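Local atomic coordinates of inositol-3-phosphate synthase (Caenorhabditis elegans, PDB entry 1VKO), a protein that belongs to the inositol-phosphate synthase family, whose NAD-binding domain is of the Rossmann type, and holds NAD and pyrophosphate in neighbouring pockets. Residues 372-384 / 484-497. Numbering follows the deposited sequence.
Sequences SKEISKSSVVDDM and KAPVVPPGTPISNA. With POP (pyrophosphate 2-), chain H; NAD (nicotinamide-adenine-dinucleotide), chain G.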
loop_
_atom_site.group_PDB
_atom_site.type_symbol
_atom_site.label_atom_id
_atom_site.label_comp_id
_atom_site.label_asym_id
_atom_site.label_seq_id
_atom_site.Cartn_x
_atom_site.Cartn_y
_atom_site.Cartn_z
ATOM N N SER A 372 -6.142 7.686 26.575
ATOM C CA SER A 372 -7.021 8.817 26.214
ATOM C C SER A 372 -7.367 8.710 24.717
ATOM O O SER A 372 -8.544 8.634 24.327
ATOM C CB SER A 372 -6.339 10.186 26.472
ATOM O OG SER A 372 -6.224 10.546 27.845
ATOM N N LYS A 373 -6.323 8.697 23.885
ATOM C CA LYS A 373 -6.439 8.681 22.411
ATOM C C LYS A 373 -6.974 7.375 21.775
ATOM O O LYS A 373 -7.855 7.430 20.900
ATOM C CB LYS A 373 -5.089 9.061 21.785
ATOM C CG LYS A 373 -5.147 9.222 20.284
ATOM C CD LYS A 373 -5.747 10.573 19.854
ATOM C CE LYS A 373 -4.815 11.741 20.186
ATOM N NZ LYS A 373 -5.574 12.996 19.943
ATOM N N GLU A 374 -6.422 6.221 22.174
ATOM C CA GLU A 374 -6.961 4.897 21.772
ATOM C C GLU A 374 -8.489 4.779 21.865
ATOM O O GLU A 374 -9.124 4.348 20.904
ATOM C CB GLU A 374 -6.325 3.766 22.592
ATOM C CG GLU A 374 -6.755 2.349 22.187
ATOM C CD GLU A 374 -6.016 1.286 22.984
ATOM O OE1 GLU A 374 -5.910 1.457 24.225
ATOM O OE2 GLU A 374 -5.519 0.297 22.376
ATOM N N ILE A 375 -9.063 5.144 23.015
ATOM C CA ILE A 375 -10.525 5.097 23.227
ATOM C C ILE A 375 -11.308 5.901 22.173
ATOM O O ILE A 375 -12.285 5.390 21.612
ATOM C CB ILE A 375 -10.929 5.563 24.675
ATOM C CG1 ILE A 375 -10.314 4.646 25.746
ATOM C CG2 ILE A 375 -12.490 5.668 24.815
ATOM C CD1 ILE A 375 -10.689 5.005 27.193
ATOM N N SER A 376 -10.871 7.145 21.923
ATOM C CA SER A 376 -11.557 8.090 21.011
ATOM C C SER A 376 -11.409 7.724 19.534
ATOM O O SER A 376 -12.323 7.969 18.741
ATOM C CB SER A 376 -11.076 9.534 21.240
ATOM O OG SER A 376 -9.755 9.677 20.773
ATOM N N LYS A 377 -10.254 7.154 19.176
ATOM C CA LYS A 377 -10.035 6.573 17.836
ATOM C C LYS A 377 -10.873 5.271 17.580
ATOM O O LYS A 377 -11.410 5.059 16.474
ATOM C CB LYS A 377 -8.526 6.339 17.586
ATOM C CG LYS A 377 -7.668 7.636 17.410
ATOM C CD LYS A 377 -6.176 7.307 17.249
ATOM C CE LYS A 377 -5.802 6.880 15.812
ATOM N NZ LYS A 377 -5.209 7.992 14.975
ATOM N N SER A 378 -10.978 4.428 18.614
ATOM C CA SER A 378 -11.655 3.129 18.545
ATOM C C SER A 378 -13.183 3.241 18.541
ATOM O O SER A 378 -13.869 2.281 18.191
ATOM C CB SER A 378 -11.217 2.232 19.722
ATOM O OG SER A 378 -9.936 1.631 19.520
ATOM N N SER A 379 -13.713 4.404 18.930
ATOM C CA SER A 379 -15.162 4.557 19.234
ATOM C C SER A 379 -16.125 4.801 18.047
ATOM O O SER A 379 -17.341 4.682 18.220
ATOM C CB SER A 379 -15.375 5.640 20.323
ATOM O OG SER A 379 -15.271 6.977 19.815
ATOM N N VAL A 380 -15.585 5.124 16.864
ATOM C CA VAL A 380 -16.374 5.703 15.747
ATOM C C VAL A 380 -17.230 4.753 14.857
ATOM O O VAL A 380 -17.932 5.214 13.933
ATOM C CB VAL A 380 -15.512 6.640 14.834
ATOM C CG1 VAL A 380 -15.190 7.928 15.540
ATOM C CG2 VAL A 380 -14.245 5.935 14.327
ATOM N N VAL A 381 -17.182 3.451 15.131
ATOM C CA VAL A 381 -18.007 2.486 14.385
ATOM C C VAL A 381 -19.076 1.775 15.275
ATOM O O VAL A 381 -19.488 0.631 15.009
ATOM C CB VAL A 381 -17.113 1.487 13.582
ATOM C CG1 VAL A 381 -16.332 0.572 14.509
ATOM C CG2 VAL A 381 -17.950 0.668 12.597
ATOM N N ASP A 382 -19.529 2.465 16.322
ATOM C CA ASP A 382 -20.514 1.890 17.231
ATOM C C ASP A 382 -21.921 2.116 16.710
ATOM O O ASP A 382 -22.674 1.154 16.509
ATOM C CB ASP A 382 -20.367 2.454 18.643
ATOM C CG ASP A 382 -19.068 2.022 19.317
ATOM O OD1 ASP A 382 -18.579 0.884 19.069
ATOM O OD2 ASP A 382 -18.482 2.767 20.131
ATOM N N ASP A 383 -22.267 3.382 16.478
ATOM C CA ASP A 383 -23.592 3.728 15.975
ATOM C C ASP A 383 -23.907 3.110 14.591
ATOM O O ASP A 383 -25.081 2.875 14.261
ATOM C CB ASP A 383 -23.779 5.248 15.959
ATOM C CG ASP A 383 -22.796 5.946 15.036
ATOM O OD1 ASP A 383 -21.595 5.612 15.106
ATOM O OD2 ASP A 383 -23.134 6.832 14.214
ATOM N N MET A 384 -22.865 2.843 13.801
ATOM C CA MET A 384 -23.025 2.179 12.498
ATOM C C MET A 384 -23.277 0.650 12.604
ATOM O O MET A 384 -24.104 0.092 11.877
ATOM C CB MET A 384 -21.846 2.506 11.557
ATOM C CG MET A 384 -22.138 3.596 10.497
ATOM S SD MET A 384 -23.165 3.069 9.077
ATOM C CE MET A 384 -24.765 3.834 9.397
ATOM N N LYS A 484 -13.640 13.538 17.211
ATOM C CA LYS A 484 -13.525 12.089 17.142
ATOM C C LYS A 484 -14.472 11.411 18.070
ATOM O O LYS A 484 -15.043 10.369 17.721
ATOM C CB LYS A 484 -12.160 11.624 17.584
ATOM C CG LYS A 484 -11.167 11.511 16.497
ATOM C CD LYS A 484 -10.021 10.618 16.970
ATOM C CE LYS A 484 -8.777 10.985 16.198
ATOM N NZ LYS A 484 -8.209 12.308 16.626
ATOM N N ALA A 485 -14.598 12.017 19.257
ATOM C CA ALA A 485 -15.296 11.446 20.399
ATOM C C ALA A 485 -16.273 12.476 20.923
ATOM O O ALA A 485 -16.093 13.069 22.004
ATOM C CB ALA A 485 -14.309 11.038 21.466
ATOM N N PRO A 486 -17.332 12.681 20.160
ATOM C CA PRO A 486 -18.221 13.804 20.438
ATOM C C PRO A 486 -18.983 13.617 21.773
ATOM O O PRO A 486 -19.483 12.517 22.096
ATOM C CB PRO A 486 -19.140 13.870 19.209
ATOM C CG PRO A 486 -18.876 12.620 18.400
ATOM C CD PRO A 486 -17.781 11.853 19.025
ATOM N N VAL A 487 -18.957 14.682 22.558
ATOM C CA VAL A 487 -19.708 14.821 23.760
ATOM C C VAL A 487 -21.058 15.428 23.314
ATOM O O VAL A 487 -21.116 16.341 22.465
ATOM C CB VAL A 487 -18.943 15.747 24.738
ATOM C CG1 VAL A 487 -19.719 15.964 26.064
ATOM C CG2 VAL A 487 -17.565 15.162 25.033
ATOM N N VAL A 488 -22.145 14.896 23.865
ATOM C CA VAL A 488 -23.482 15.242 23.400
ATOM C C VAL A 488 -24.440 15.443 24.591
ATOM O O VAL A 488 -24.253 14.838 25.668
ATOM C CB VAL A 488 -24.042 14.165 22.433
ATOM C CG1 VAL A 488 -23.122 13.971 21.211
ATOM C CG2 VAL A 488 -24.337 12.833 23.187
ATOM N N PRO A 489 -25.474 16.269 24.414
ATOM C CA PRO A 489 -26.414 16.513 25.491
ATOM C C PRO A 489 -26.841 15.212 26.157
ATOM O O PRO A 489 -27.155 14.260 25.460
ATOM C CB PRO A 489 -27.579 17.170 24.774
ATOM C CG PRO A 489 -26.908 17.935 23.672
ATOM C CD PRO A 489 -25.817 17.037 23.198
ATOM N N PRO A 490 -26.837 15.163 27.490
ATOM C CA PRO A 490 -27.207 13.923 28.227
ATOM C C PRO A 490 -28.467 13.224 27.686
ATOM O O PRO A 490 -29.464 13.884 27.359
ATOM C CB PRO A 490 -27.433 14.396 29.678
ATOM C CG PRO A 490 -27.014 15.908 29.726
ATOM C CD PRO A 490 -26.446 16.279 28.385
ATOM N N GLY A 491 -28.405 11.900 27.581
ATOM C CA GLY A 491 -29.545 11.088 27.139
ATOM C C GLY A 491 -29.833 11.037 25.644
ATOM O O GLY A 491 -30.906 10.563 25.224
ATOM N N THR A 492 -28.907 11.539 24.831
ATOM C CA THR A 492 -29.080 11.502 23.375
ATOM C C THR A 492 -27.916 10.731 22.729
ATOM O O THR A 492 -26.819 10.666 23.317
ATOM C CB THR A 492 -29.179 12.900 22.798
ATOM O OG1 THR A 492 -27.936 13.573 22.993
ATOM C CG2 THR A 492 -30.202 13.752 23.554
ATOM N N PRO A 493 -28.150 10.152 21.542
ATOM C CA PRO A 493 -27.175 9.296 20.885
ATOM C C PRO A 493 -26.003 10.044 20.249
ATOM O O PRO A 493 -26.165 11.137 19.728
ATOM C CB PRO A 493 -27.993 8.647 19.780
ATOM C CG PRO A 493 -29.016 9.646 19.445
ATOM C CD PRO A 493 -29.377 10.276 20.733
ATOM N N ILE A 494 -24.835 9.409 20.293
ATOM C CA ILE A 494 -23.641 9.861 19.599
ATOM C C ILE A 494 -23.767 9.568 18.114
ATOM O O ILE A 494 -24.299 8.539 17.707
ATOM C CB ILE A 494 -22.415 9.155 20.174
ATOM C CG1 ILE A 494 -22.098 9.699 21.585
ATOM C CG2 ILE A 494 -21.234 9.349 19.271
ATOM C CD1 ILE A 494 -21.489 8.659 22.522
ATOM N N SER A 495 -23.285 10.488 17.297
ATOM C CA SER A 495 -23.369 10.300 15.853
ATOM C C SER A 495 -21.974 10.416 15.259
ATOM O O SER A 495 -21.380 11.508 15.286
ATOM C CB SER A 495 -24.315 11.344 15.243
ATOM O OG SER A 495 -24.568 11.050 13.884
ATOM N N ASN A 496 -21.462 9.305 14.729
ATOM C CA ASN A 496 -20.048 9.247 14.323
ATOM C C ASN A 496 -19.724 9.374 12.826
ATOM O O ASN A 496 -18.588 9.620 12.467
ATOM C CB ASN A 496 -19.386 7.979 14.876
ATOM C CG ASN A 496 -19.177 8.027 16.394
ATOM O OD1 ASN A 496 -18.464 8.890 16.933
ATOM N ND2 ASN A 496 -19.776 7.076 17.082
ATOM N N ALA A 497 -20.709 9.189 11.955
ATOM C CA ALA A 497 -20.433 9.118 10.528
ATOM C C ALA A 497 -20.382 10.513 9.934
ATOM O O ALA A 497 -21.393 11.225 9.886
ATOM C CB ALA A 497 -21.451 8.250 9.826
HETATM P P1 POP H . -6.768 11.198 13.192
HETATM O O1 POP H . -7.965 11.834 12.501
HETATM O O2 POP H . -5.592 11.152 12.244
HETATM O O3 POP H . -7.123 9.776 13.600
HETATM O O POP H . -6.342 12.116 14.474
HETATM P P2 POP H . -5.112 11.843 15.509
HETATM O O4 POP H . -3.952 12.748 15.105
HETATM O O5 POP H . -5.596 12.146 16.921
HETATM O O6 POP H . -4.551 10.416 15.528
HETATM P PA NAD G . 2.304 19.891 20.646
HETATM O O1A NAD G . 3.188 19.241 21.598
HETATM O O2A NAD G . 3.116 20.431 19.542
HETATM O O5B NAD G . 1.482 20.992 21.439
HETATM C C5B NAD G . 1.316 20.888 22.822
HETATM C C4B NAD G . 1.716 22.220 23.429
HETATM O O4B NAD G . 0.984 22.401 24.620
HETATM C C3B NAD G . 3.170 22.266 23.804
HETATM O O3B NAD G . 3.555 23.606 23.544
HETATM C C2B NAD G . 3.218 22.102 25.297
HETATM O O2B NAD G . 4.172 23.066 25.737
HETATM C C1B NAD G . 1.834 22.589 25.713
HETATM N N9A NAD G . 1.238 22.123 26.991
HETATM C C8A NAD G . 1.298 20.906 27.599
HETATM N N7A NAD G . 0.612 20.978 28.762
HETATM C C5A NAD G . 0.105 22.213 28.935
HETATM C C6A NAD G . -0.636 22.835 29.956
HETATM N N6A NAD G . -0.977 22.224 31.103
HETATM N N1A NAD G . -0.969 24.157 29.814
HETATM C C2A NAD G . -0.562 24.866 28.721
HETATM N N3A NAD G . 0.190 24.256 27.769
HETATM C C4A NAD G . 0.521 22.949 27.844
HETATM O O3 NAD G . 1.148 18.891 20.108
HETATM P PN NAD G . 0.171 19.357 18.939
HETATM O O1N NAD G . 0.127 20.842 18.972
HETATM O O2N NAD G . 0.600 18.680 17.713
HETATM O O5D NAD G . -1.319 18.912 19.403
HETATM C C5D NAD G . -1.788 19.187 20.712
HETATM C C4D NAD G . -2.947 18.283 21.171
HETATM O O4D NAD G . -3.930 18.194 20.169
HETATM C C3D NAD G . -2.530 16.845 21.501
HETATM O O3D NAD G . -3.224 16.429 22.644
HETATM C C2D NAD G . -3.124 16.043 20.372
HETATM O O2D NAD G . -3.512 14.719 20.703
HETATM C C1D NAD G . -4.352 16.853 20.057
HETATM N N1N NAD G . -4.778 16.418 18.732
HETATM C C2N NAD G . -3.964 16.610 17.660
HETATM C C3N NAD G . -4.377 16.164 16.425
HETATM C C7N NAD G . -3.654 16.726 15.259
HETATM O O7N NAD G . -2.556 17.561 15.575
HETATM N N7N NAD G . -4.067 16.451 14.016
HETATM C C4N NAD G . -5.626 15.536 16.257
HETATM C C5N NAD G . -6.427 15.335 17.359
HETATM C C6N NAD G . -5.987 15.777 18.616
HETATM O O HOH W 1 -23.363 8.916 12.579
#
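Lys377 and Lys484 run side by side in the same direction, CG of Lys377 3.7 Å from CE of Lys484, into the pyrophosphate pocket of this Rossmann-clan protein, where Lys373 joins them. Each ammonium group makes hydrogen bonds to bound ligand. NZ of Lys484 reaches pyrophosphate O5 at 2.6 Å and also the bridging O, while NZ of Lys377 takes O6 and O3. Lys373, its chain bent at chi2 and chi3 (79° and 69°), turns NZ to pyrophosphate O5 and to NAD O2D at 2.8 Å, so this one amine joins the two ligands. The anion probably offsets the clustered positive charge. In the next shell, Asp324 forms a salt bridge with Lys373 through OD1 and is hydrogen-bonded to Ser376 OG through OD2, and Phe325 O takes a further bond from Lys484 NZ.

Behind the lysines, helix 367-378 packs closely on the loop, with CB of Ser376 3.6 Å from CB of Ala485. Further along, Val380 lays CG1 against Lys484 O and Asn496 OD1, its side chain at about a right angle to that of Asn496.

At the far end Asp383 grips Asn496 twice, just before helix 498-513. Backbone N of Asn496 meets OD2 of Asp383 at 3.0 Å, nearly straight at 175°, and ND2 of Asn496 meets OD1 of Asp383 at 3.1 Å. Both donors come from above the carboxylate plane. A water completes the junction, donating to OD2 of Asp383 and accepting from Ala497 N at 2.7 Å.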